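Local coordinates for protein separin (Saccharomyces cerevisiae, PDB 5U1T) that is a caspase-like cysteine endopeptidase that cleaves the cohesin subunit MCD1/SCC1 at the onset of anaphase, so that chromosomes can segregate, at residues S655-D660 with T903-L908; K915-S920 with P928-N933; R934-W939 with S1040-L1045. One frame throughout, in Å; residues are numbered along the deposited sequence.

Interaction 1 (S655-D660 with T903-L908); sequences SLYMID and TFLPNL
Thr903 and Leu656 meet through a hydroxyl and a backbone carbonyl, and the polar half of this contact is built around them. Thr903 OG1 donates to Leu656 O over 2.7 Å, meeting the oxygen nearly head-on (C=O...donor angle 165°). The same OG1 accepts from Leu905 N at 2.9 Å, a capping bond at the start of helix 905-912, so one hydroxyl both caps its own helix and ties it to the end of another. One residue further on, Phe904 N donates to Tyr657 O (3.0 Å, 167° at the hydrogen). Leu656 and Tyr657 can offer these oxygens because helix 642-655 ends here in a Schellman motif, with Tyr657 as its C-prime residue.

The apolar half belongs to the Tyr657 ring. Leu908 sets its CD2 methyl over one face, 3.6 Å from the ring centroid in a CH-pi contact, while Leu905 CD1 comes obliquely to within 3.7 Å of Tyr657 CD1. With CG anti to its carbonyl carbon (chi1 -74°), Tyr657 carries the ring out over the first turn of helix 905-912. His694 meets it edge-to-face. Separately, Leu656 CD2 touches Leu905 CD2 at 4.1 Å. Replacing Tyr657 with an alanine would probably open a gap over Leu908 CD2 and leave His694 without its aromatic mate.

The chemistry implies a division of labour: backbone carbonyls at one helix end take donors from the start of another, while the aromatic ring packs against the apolar side of the junction.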
loop_
_atom_site.group_PDB
_atom_site.type_symbol
_atom_site.label_atom_id
_atom_site.label_comp_id
_atom_site.label_asym_id
_atom_site.label_seq_id
_atom_site.Cartn_x
_atom_site.Cartn_y
_atom_site.Cartn_z
ATOM N N SER A 655 10.444 6.679 -8.023
ATOM C CA SER A 655 10.457 7.501 -6.822
ATOM C C SER A 655 11.509 8.619 -6.919
ATOM O O SER A 655 11.348 9.693 -6.335
ATOM C CB SER A 655 10.699 6.642 -5.589
ATOM O OG SER A 655 10.535 7.377 -4.390
ATOM N N LEU A 656 12.573 8.387 -7.677
ATOM C CA LEU A 656 13.593 9.418 -7.823
ATOM C C LEU A 656 13.384 10.257 -9.099
ATOM O O LEU A 656 14.274 11.016 -9.520
ATOM C CB LEU A 656 14.986 8.792 -7.796
ATOM C CG LEU A 656 15.364 8.417 -6.369
ATOM C CD1 LEU A 656 16.763 7.842 -6.284
ATOM C CD2 LEU A 656 15.205 9.583 -5.419
ATOM N N TYR A 657 12.187 10.128 -9.676
ATOM C CA TYR A 657 11.797 10.786 -10.934
ATOM C C TYR A 657 12.864 10.615 -12.023
ATOM O O TYR A 657 13.124 11.510 -12.821
ATOM C CB TYR A 657 11.461 12.275 -10.700
ATOM C CG TYR A 657 10.115 12.465 -10.015
ATOM C CD1 TYR A 657 10.009 12.454 -8.626
ATOM C CD2 TYR A 657 8.954 12.624 -10.756
ATOM C CE1 TYR A 657 8.799 12.614 -8.009
ATOM C CE2 TYR A 657 7.736 12.788 -10.141
ATOM C CZ TYR A 657 7.658 12.777 -8.770
ATOM O OH TYR A 657 6.426 12.927 -8.156
ATOM N N MET A 658 13.464 9.432 -12.057
ATOM C CA MET A 658 14.355 9.090 -13.144
ATOM C C MET A 658 13.523 8.461 -14.250
ATOM O O MET A 658 13.573 7.262 -14.480
ATOM C CB MET A 658 15.459 8.160 -12.672
ATOM C CG MET A 658 16.199 8.633 -11.433
ATOM S SD MET A 658 17.610 7.551 -11.125
ATOM C CE MET A 658 18.082 8.042 -9.486
ATOM N N ILE A 659 12.745 9.290 -14.932
ATOM C CA ILE A 659 11.762 8.770 -15.866
ATOM C C ILE A 659 12.463 8.073 -17.031
ATOM O O ILE A 659 11.974 7.061 -17.535
ATOM C CB ILE A 659 10.811 9.883 -16.372
ATOM C CG1 ILE A 659 9.663 10.102 -15.394
ATOM C CG2 ILE A 659 10.146 9.476 -17.647
ATOM C CD1 ILE A 659 10.072 10.609 -14.056
ATOM N N ASP A 660 13.616 8.599 -17.435
ATOM C CA ASP A 660 14.427 7.962 -18.472
ATOM C C ASP A 660 14.614 6.463 -18.210
ATOM O O ASP A 660 14.233 5.623 -19.031
ATOM C CB ASP A 660 15.804 8.633 -18.585
ATOM C CG ASP A 660 15.815 9.837 -19.554
ATOM O OD1 ASP A 660 14.829 10.044 -20.312
ATOM O OD2 ASP A 660 16.839 10.567 -19.562
ATOM N N THR A 903 17.474 12.539 -13.526
ATOM C CA THR A 903 16.339 12.780 -12.650
ATOM C C THR A 903 15.698 14.175 -12.863
ATOM O O THR A 903 16.378 15.213 -12.891
ATOM C CB THR A 903 16.757 12.640 -11.183
ATOM O OG1 THR A 903 15.712 13.120 -10.336
ATOM C CG2 THR A 903 18.011 13.432 -10.906
ATOM N N PHE A 904 14.375 14.183 -13.004
ATOM C CA PHE A 904 13.597 15.413 -13.059
ATOM C C PHE A 904 13.360 15.977 -11.668
ATOM O O PHE A 904 12.737 17.020 -11.523
ATOM C CB PHE A 904 12.256 15.158 -13.751
ATOM C CG PHE A 904 11.447 16.395 -13.997
ATOM C CD1 PHE A 904 11.857 17.334 -14.924
ATOM C CD2 PHE A 904 10.269 16.613 -13.304
ATOM C CE1 PHE A 904 11.109 18.469 -15.160
ATOM C CE2 PHE A 904 9.508 17.746 -13.534
ATOM C CZ PHE A 904 9.933 18.679 -14.464
ATOM N N LEU A 905 13.850 15.287 -10.644
ATOM C CA LEU A 905 13.526 15.666 -9.274
ATOM C C LEU A 905 14.041 17.070 -8.875
ATOM O O LEU A 905 13.327 17.809 -8.217
ATOM C CB LEU A 905 14.038 14.604 -8.297
ATOM C CG LEU A 905 13.560 14.705 -6.852
ATOM C CD1 LEU A 905 12.081 14.962 -6.825
ATOM C CD2 LEU A 905 13.868 13.425 -6.120
ATOM N N PRO A 906 15.269 17.456 -9.259
ATOM C CA PRO A 906 15.592 18.840 -8.852
ATOM C C PRO A 906 14.832 19.952 -9.637
ATOM O O PRO A 906 14.648 21.083 -9.139
ATOM C CB PRO A 906 17.105 18.931 -9.087
ATOM C CG PRO A 906 17.462 17.753 -9.929
ATOM C CD PRO A 906 16.461 16.696 -9.675
ATOM N N ASN A 907 14.388 19.613 -10.848
ATOM C CA ASN A 907 13.513 20.477 -11.631
ATOM C C ASN A 907 12.065 20.506 -11.160
ATOM O O ASN A 907 11.382 21.526 -11.288
ATOM C CB ASN A 907 13.558 20.055 -13.089
ATOM C CG ASN A 907 14.562 20.855 -13.863
ATOM O OD1 ASN A 907 14.954 21.948 -13.432
ATOM N ND2 ASN A 907 14.998 20.329 -15.006
ATOM N N LEU A 908 11.593 19.377 -10.634
ATOM C CA LEU A 908 10.269 19.310 -10.039
ATOM C C LEU A 908 10.223 20.227 -8.830
ATOM O O LEU A 908 9.260 20.980 -8.645
ATOM C CB LEU A 908 9.924 17.882 -9.655
ATOM C CG LEU A 908 8.511 17.615 -9.151
ATOM C CD1 LEU A 908 7.510 18.192 -10.106
ATOM C CD2 LEU A 908 8.327 16.135 -9.051
#

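Interaction 2 (K915-S920 with P928-N933); sequences KDIDDS and PKNVIN
Asn930 grips Ile917 at both its backbone N-H and its carbonyl, in a helix-loop-helix connection where the loop after helix 905-912 runs back along the first turns of helix 927-946. Lying in the first turns of that helix, Asn930 has CG anti to its backbone N (chi1 -163°), which brings the amide alongside the extended loop. Its OD1 accepts from Ile917 N at 2.7 Å, the donor tilted modestly from the amide carbonyl plane. Its ND2 returns the favour to Ile917 O over a longer 3.3 Å. That oxygen lies in the Asn930 amide plane, whereas the donor stands well above the plane of the Ile917 carbonyl. Two bonds of opposite sense to a single residue would probably disfavour a flip of this buried amide, and they engage both its oxygen and its nitrogen. Just beyond, Asp918 OD1 accepts from Ser920 N in an Asx turn, where a short 3-10 segment begins.

Asp919 also brings its carboxylate close to the Asn930 amide, with the two planes nearly perpendicular, but its charge is answered by Arg934. Asp916 likewise turns its carboxylate to Arg934 and Asn937, about one and two turns beyond Asn930, while its CB packs 4.0 Å from Asn933 CB.

Asn933, the next residue to take hold of the loop, serves its start. Its ND2 reaches Leu911 O at the end of the preceding helix as well as Lys915 O. Asn933 ND2 meets Lys915 O at 2.7 Å; that oxygen lies 9° out of the Asn933 amide plane, yet the nitrogen stands 44° out of the carbonyl plane.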
loop_
_atom_site.group_PDB
_atom_site.type_symbol
_atom_site.label_atom_id
_atom_site.label_comp_id
_atom_site.label_asym_id
_atom_site.label_seq_id
_atom_site.Cartn_x
_atom_site.Cartn_y
_atom_site.Cartn_z
ATOM N N LYS A 915 9.658 28.739 -9.551
ATOM C CA LYS A 915 10.392 28.895 -10.802
ATOM C C LYS A 915 9.648 28.259 -11.965
ATOM O O LYS A 915 8.879 27.309 -11.776
ATOM C CB LYS A 915 11.772 28.265 -10.710
ATOM C CG LYS A 915 12.691 28.954 -9.761
ATOM C CD LYS A 915 14.034 28.285 -9.683
ATOM C CE LYS A 915 14.907 29.069 -8.715
ATOM N NZ LYS A 915 16.247 28.421 -8.591
ATOM N N ASP A 916 9.862 28.794 -13.164
ATOM C CA ASP A 916 9.461 28.092 -14.368
ATOM C C ASP A 916 10.741 27.719 -15.064
ATOM O O ASP A 916 11.726 28.434 -14.981
ATOM C CB ASP A 916 8.563 28.936 -15.274
ATOM C CG ASP A 916 9.263 30.192 -15.818
ATOM O OD1 ASP A 916 9.885 30.116 -16.903
ATOM O OD2 ASP A 916 9.168 31.250 -15.160
ATOM N N ILE A 917 10.742 26.581 -15.730
ATOM C CA ILE A 917 11.973 26.073 -16.278
ATOM C C ILE A 917 11.897 26.129 -17.779
ATOM O O ILE A 917 10.867 26.492 -18.361
ATOM C CB ILE A 917 12.265 24.616 -15.813
ATOM C CG1 ILE A 917 11.229 23.626 -16.365
ATOM C CG2 ILE A 917 12.322 24.534 -14.280
ATOM C CD1 ILE A 917 11.108 22.327 -15.535
ATOM N N ASP A 918 13.014 25.770 -18.392
ATOM C CA ASP A 918 13.124 25.690 -19.827
ATOM C C ASP A 918 12.139 24.641 -20.319
ATOM O O ASP A 918 12.123 23.532 -19.821
ATOM C CB ASP A 918 14.560 25.343 -20.187
ATOM C CG ASP A 918 14.811 25.337 -21.668
ATOM O OD1 ASP A 918 13.850 25.363 -22.471
ATOM O OD2 ASP A 918 16.004 25.287 -22.036
ATOM N N ASP A 919 11.307 25.007 -21.285
ATOM C CA ASP A 919 10.265 24.115 -21.797
ATOM C C ASP A 919 10.845 22.819 -22.350
ATOM O O ASP A 919 10.261 21.739 -22.187
ATOM C CB ASP A 919 9.433 24.825 -22.879
ATOM C CG ASP A 919 8.507 25.897 -22.303
ATOM O OD1 ASP A 919 8.354 25.958 -21.059
ATOM O OD2 ASP A 919 7.909 26.665 -23.100
ATOM N N SER A 920 12.012 22.926 -22.975
ATOM C CA SER A 920 12.672 21.765 -23.569
ATOM C C SER A 920 13.125 20.715 -22.544
ATOM O O SER A 920 13.341 19.556 -22.896
ATOM C CB SER A 920 13.878 22.218 -24.393
ATOM O OG SER A 920 14.886 22.743 -23.543
ATOM N N PRO A 928 1.982 22.128 -17.363
ATOM C CA PRO A 928 1.048 23.150 -16.867
ATOM C C PRO A 928 1.522 23.876 -15.610
ATOM O O PRO A 928 1.198 25.048 -15.460
ATOM C CB PRO A 928 -0.228 22.348 -16.569
ATOM C CG PRO A 928 -0.151 21.159 -17.464
ATOM C CD PRO A 928 1.320 20.816 -17.529
ATOM N N LYS A 929 2.235 23.208 -14.711
ATOM C CA LYS A 929 2.722 23.892 -13.517
ATOM C C LYS A 929 3.749 24.888 -14.002
ATOM O O LYS A 929 3.848 25.997 -13.493
ATOM C CB LYS A 929 3.332 22.926 -12.481
ATOM C CG LYS A 929 3.597 23.567 -11.100
ATOM C CD LYS A 929 4.110 22.540 -10.066
ATOM C CE LYS A 929 3.610 22.801 -8.607
ATOM N NZ LYS A 929 2.279 22.145 -8.227
ATOM N N ASN A 930 4.495 24.479 -15.018
ATOM C CA ASN A 930 5.545 25.306 -15.586
ATOM C C ASN A 930 5.006 26.661 -16.078
ATOM O O ASN A 930 5.462 27.721 -15.630
ATOM C CB ASN A 930 6.240 24.557 -16.730
ATOM C CG ASN A 930 7.579 25.159 -17.093
ATOM O OD1 ASN A 930 8.217 25.826 -16.280
ATOM N ND2 ASN A 930 8.015 24.923 -18.319
ATOM N N VAL A 931 4.030 26.612 -16.984
ATOM C CA VAL A 931 3.448 27.825 -17.564
ATOM C C VAL A 931 2.776 28.708 -16.509
ATOM O O VAL A 931 2.956 29.918 -16.506
ATOM C CB VAL A 931 2.430 27.486 -18.665
ATOM C CG1 VAL A 931 1.728 28.750 -19.150
ATOM C CG2 VAL A 931 3.124 26.783 -19.815
ATOM N N ILE A 932 2.016 28.096 -15.609
ATOM C CA ILE A 932 1.403 28.822 -14.504
ATOM C C ILE A 932 2.448 29.588 -13.715
ATOM O O ILE A 932 2.244 30.730 -13.335
ATOM C CB ILE A 932 0.639 27.865 -13.570
ATOM C CG1 ILE A 932 -0.698 27.551 -14.197
ATOM C CG2 ILE A 932 0.369 28.499 -12.216
ATOM C CD1 ILE A 932 -1.452 28.828 -14.521
ATOM N N ASN A 933 3.578 28.949 -13.472
ATOM C CA ASN A 933 4.652 29.621 -12.785
ATOM C C ASN A 933 5.216 30.756 -13.621
ATOM O O ASN A 933 5.568 31.802 -13.090
ATOM C CB ASN A 933 5.746 28.628 -12.435
ATOM C CG ASN A 933 5.433 27.856 -11.184
ATOM O OD1 ASN A 933 4.329 27.953 -10.644
ATOM N ND2 ASN A 933 6.402 27.083 -10.707
#

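Interaction 3 (R934-W939 with S1040-L1045)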
loop_
_atom_site.group_PDB
_atom_site.type_symbol
_atom_site.label_atom_id
_atom_site.label_comp_id
_atom_site.label_asym_id
_atom_site.label_seq_id
_atom_site.Cartn_x
_atom_site.Cartn_y
_atom_site.Cartn_z
ATOM N N ARG A 934 5.310 30.527 -14.927
ATOM C CA ARG A 934 5.888 31.501 -15.841
ATOM C C ARG A 934 5.057 32.777 -15.840
ATOM O O ARG A 934 5.592 33.873 -15.685
ATOM C CB ARG A 934 5.987 30.910 -17.247
ATOM C CG ARG A 934 6.453 31.878 -18.304
ATOM C CD ARG A 934 6.829 31.136 -19.564
ATOM N NE ARG A 934 7.921 30.221 -19.280
ATOM C CZ ARG A 934 8.091 29.045 -19.879
ATOM N NH1 ARG A 934 9.118 28.263 -19.547
ATOM N NH2 ARG A 934 7.227 28.651 -20.812
ATOM N N VAL A 935 3.743 32.608 -15.989
ATOM C CA VAL A 935 2.779 33.697 -15.872
ATOM C C VAL A 935 3.039 34.537 -14.636
ATOM O O VAL A 935 3.222 35.734 -14.746
ATOM C CB VAL A 935 1.327 33.179 -15.833
ATOM C CG1 VAL A 935 0.391 34.256 -15.310
ATOM C CG2 VAL A 935 0.894 32.713 -17.214
ATOM N N HIS A 936 3.078 33.920 -13.464
ATOM C CA HIS A 936 3.326 34.682 -12.242
ATOM C C HIS A 936 4.719 35.324 -12.229
ATOM O O HIS A 936 4.891 36.447 -11.762
ATOM C CB HIS A 936 3.131 33.798 -11.005
ATOM C CG HIS A 936 1.726 33.305 -10.843
ATOM N ND1 HIS A 936 0.734 34.060 -10.254
ATOM C CD2 HIS A 936 1.139 32.140 -11.215
ATOM C CE1 HIS A 936 -0.398 33.378 -10.258
ATOM N NE2 HIS A 936 -0.182 32.215 -10.845
ATOM N N ASN A 937 5.709 34.632 -12.763
ATOM C CA ASN A 937 7.046 35.192 -12.799
ATOM C C ASN A 937 7.114 36.369 -13.759
ATOM O O ASN A 937 7.812 37.360 -13.517
ATOM C CB ASN A 937 8.061 34.128 -13.205
ATOM C CG ASN A 937 8.421 33.217 -12.068
ATOM O OD1 ASN A 937 8.371 33.616 -10.905
ATOM N ND2 ASN A 937 8.790 31.984 -12.393
ATOM N N MET A 938 6.388 36.226 -14.858
ATOM C CA MET A 938 6.300 37.245 -15.872
ATOM C C MET A 938 5.601 38.479 -15.281
ATOM O O MET A 938 6.042 39.615 -15.465
ATOM C CB MET A 938 5.550 36.690 -17.076
ATOM C CG MET A 938 5.369 37.635 -18.234
ATOM S SD MET A 938 4.699 36.704 -19.648
ATOM C CE MET A 938 4.369 37.995 -20.882
ATOM N N TRP A 939 4.526 38.244 -14.536
ATOM C CA TRP A 939 3.830 39.313 -13.847
ATOM C C TRP A 939 4.717 40.057 -12.825
ATOM O O TRP A 939 4.798 41.276 -12.880
ATOM C CB TRP A 939 2.571 38.790 -13.148
ATOM C CG TRP A 939 1.878 39.900 -12.486
ATOM C CD1 TRP A 939 1.860 40.188 -11.152
ATOM C CD2 TRP A 939 1.167 40.947 -13.133
ATOM N NE1 TRP A 939 1.148 41.340 -10.926
ATOM C CE2 TRP A 939 0.717 41.826 -12.131
ATOM C CE3 TRP A 939 0.856 41.219 -14.466
ATOM C CZ2 TRP A 939 -0.028 42.955 -12.418
ATOM C CZ3 TRP A 939 0.115 42.338 -14.754
ATOM C CH2 TRP A 939 -0.321 43.200 -13.735
ATOM N N SER A 1040 -9.030 31.871 -10.136
ATOM C CA SER A 1040 -9.411 33.141 -9.572
ATOM C C SER A 1040 -8.335 34.205 -9.826
ATOM O O SER A 1040 -8.627 35.306 -10.332
ATOM C CB SER A 1040 -9.674 32.948 -8.083
ATOM O OG SER A 1040 -9.663 34.166 -7.373
ATOM N N LYS A 1041 -7.097 33.865 -9.487
ATOM C CA LYS A 1041 -5.950 34.735 -9.672
ATOM C C LYS A 1041 -5.633 35.001 -11.143
ATOM O O LYS A 1041 -5.241 36.103 -11.504
ATOM C CB LYS A 1041 -4.732 34.132 -8.982
ATOM C CG LYS A 1041 -4.907 34.014 -7.488
ATOM C CD LYS A 1041 -3.582 33.817 -6.788
ATOM C CE LYS A 1041 -2.713 32.811 -7.532
ATOM N NZ LYS A 1041 -1.252 33.021 -7.239
ATOM N N ILE A 1042 -5.827 34.013 -11.983
ATOM C CA ILE A 1042 -5.596 34.194 -13.392
ATOM C C ILE A 1042 -6.650 35.117 -13.973
ATOM O O ILE A 1042 -6.396 35.851 -14.888
ATOM C CB ILE A 1042 -5.610 32.853 -14.121
ATOM C CG1 ILE A 1042 -4.360 32.080 -13.782
ATOM C CG2 ILE A 1042 -5.622 33.044 -15.618
ATOM C CD1 ILE A 1042 -3.115 32.820 -14.149
ATOM N N SER A 1043 -7.842 35.079 -13.420
ATOM C CA SER A 1043 -8.896 35.922 -13.897
ATOM C C SER A 1043 -8.633 37.348 -13.525
ATOM O O SER A 1043 -8.825 38.228 -14.314
ATOM C CB SER A 1043 -10.225 35.475 -13.330
ATOM O OG SER A 1043 -10.429 35.994 -12.044
ATOM N N SER A 1044 -8.182 37.569 -12.311
ATOM C CA SER A 1044 -7.936 38.915 -11.845
ATOM C C SER A 1044 -6.728 39.530 -12.500
ATOM O O SER A 1044 -6.650 40.710 -12.716
ATOM C CB SER A 1044 -7.822 38.942 -10.337
ATOM O OG SER A 1044 -7.048 37.873 -9.886
ATOM N N LEU A 1045 -5.766 38.699 -12.773
ATOM C CA LEU A 1045 -4.552 39.094 -13.480
ATOM C C LEU A 1045 -4.896 39.448 -14.911
ATOM O O LEU A 1045 -4.254 40.261 -15.548
ATOM C CB LEU A 1045 -3.540 37.943 -13.457
ATOM C CG LEU A 1045 -2.047 38.135 -13.240
ATOM C CD1 LEU A 1045 -1.772 38.848 -11.926
ATOM C CD2 LEU A 1045 -1.369 36.777 -13.259
#
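Leu1045 divides its two methyls between Val935 and Trp939, and the conformations of these side chains place the apolar contacts. Trp939 has CG anti to its backbone N (chi1 -179°), which carries the indole out toward helix 1036-1054. With Leu1045 chi2 at 57°, its two methyls go to different partners. Leu1045 CD1 sits over one face of the indole, 3.7 Å from the centroid of the five-membered ring and almost exactly on the ring normal. The other branch, Leu1045 CD2, runs past Val935 in the opposite direction and touches Val935 CG1 at 3.7 Å. Val935 CG1, also anti to the backbone N, touches Ile1042 CD1 at 4.0 Å as well.

His936 marks the polar border. Its imidazole, swung beside the backbone N, has Lys1041 crossing at about a right angle; a bend at chi3 brings Lys1041 NZ obliquely to 3.2 Å from His936 CE1. The imidazole's hydrogen bond runs instead from NE2 to Glu1038, which lies one turn earlier on the lysine's helix.

Ile1142, in the turn between strands 1132-1139 and 1146-1152, packs against both Trp939 and Leu1045. The axes of 934-939 and 1040-1045 approach to 11.9 Å at 39°, a gap bridged by side chains: an apolar helix-helix interface, here joining helix 927-946 to helix 1036-1054, with a polar rim and a beta-hairpin at its border.

How the interactions relate
The three contacts follow one another along successive helices. Interaction 1 closes before interaction 2 opens, and interaction 3 comes last. The centres of interactions 1 and 2 are about 15 Å apart, those of 2 and 3 about 13 Å, and those of 1 and 3 about 27 Å. Helix 905-912 leads from interaction 1 through the loop of interaction 2 into helix 927-946, which interactions 2 and 3 share. Neighbours touch: Phe904 CE1 packs on Ile917 CD1 at 3.9 Å, and Lys915 CA lies 3.8 Å from Asn937 ND2. Together they make a continuous path from helices of the long helical region to the hairpin turn beside interaction 3, away from the proposed catalytic cysteine.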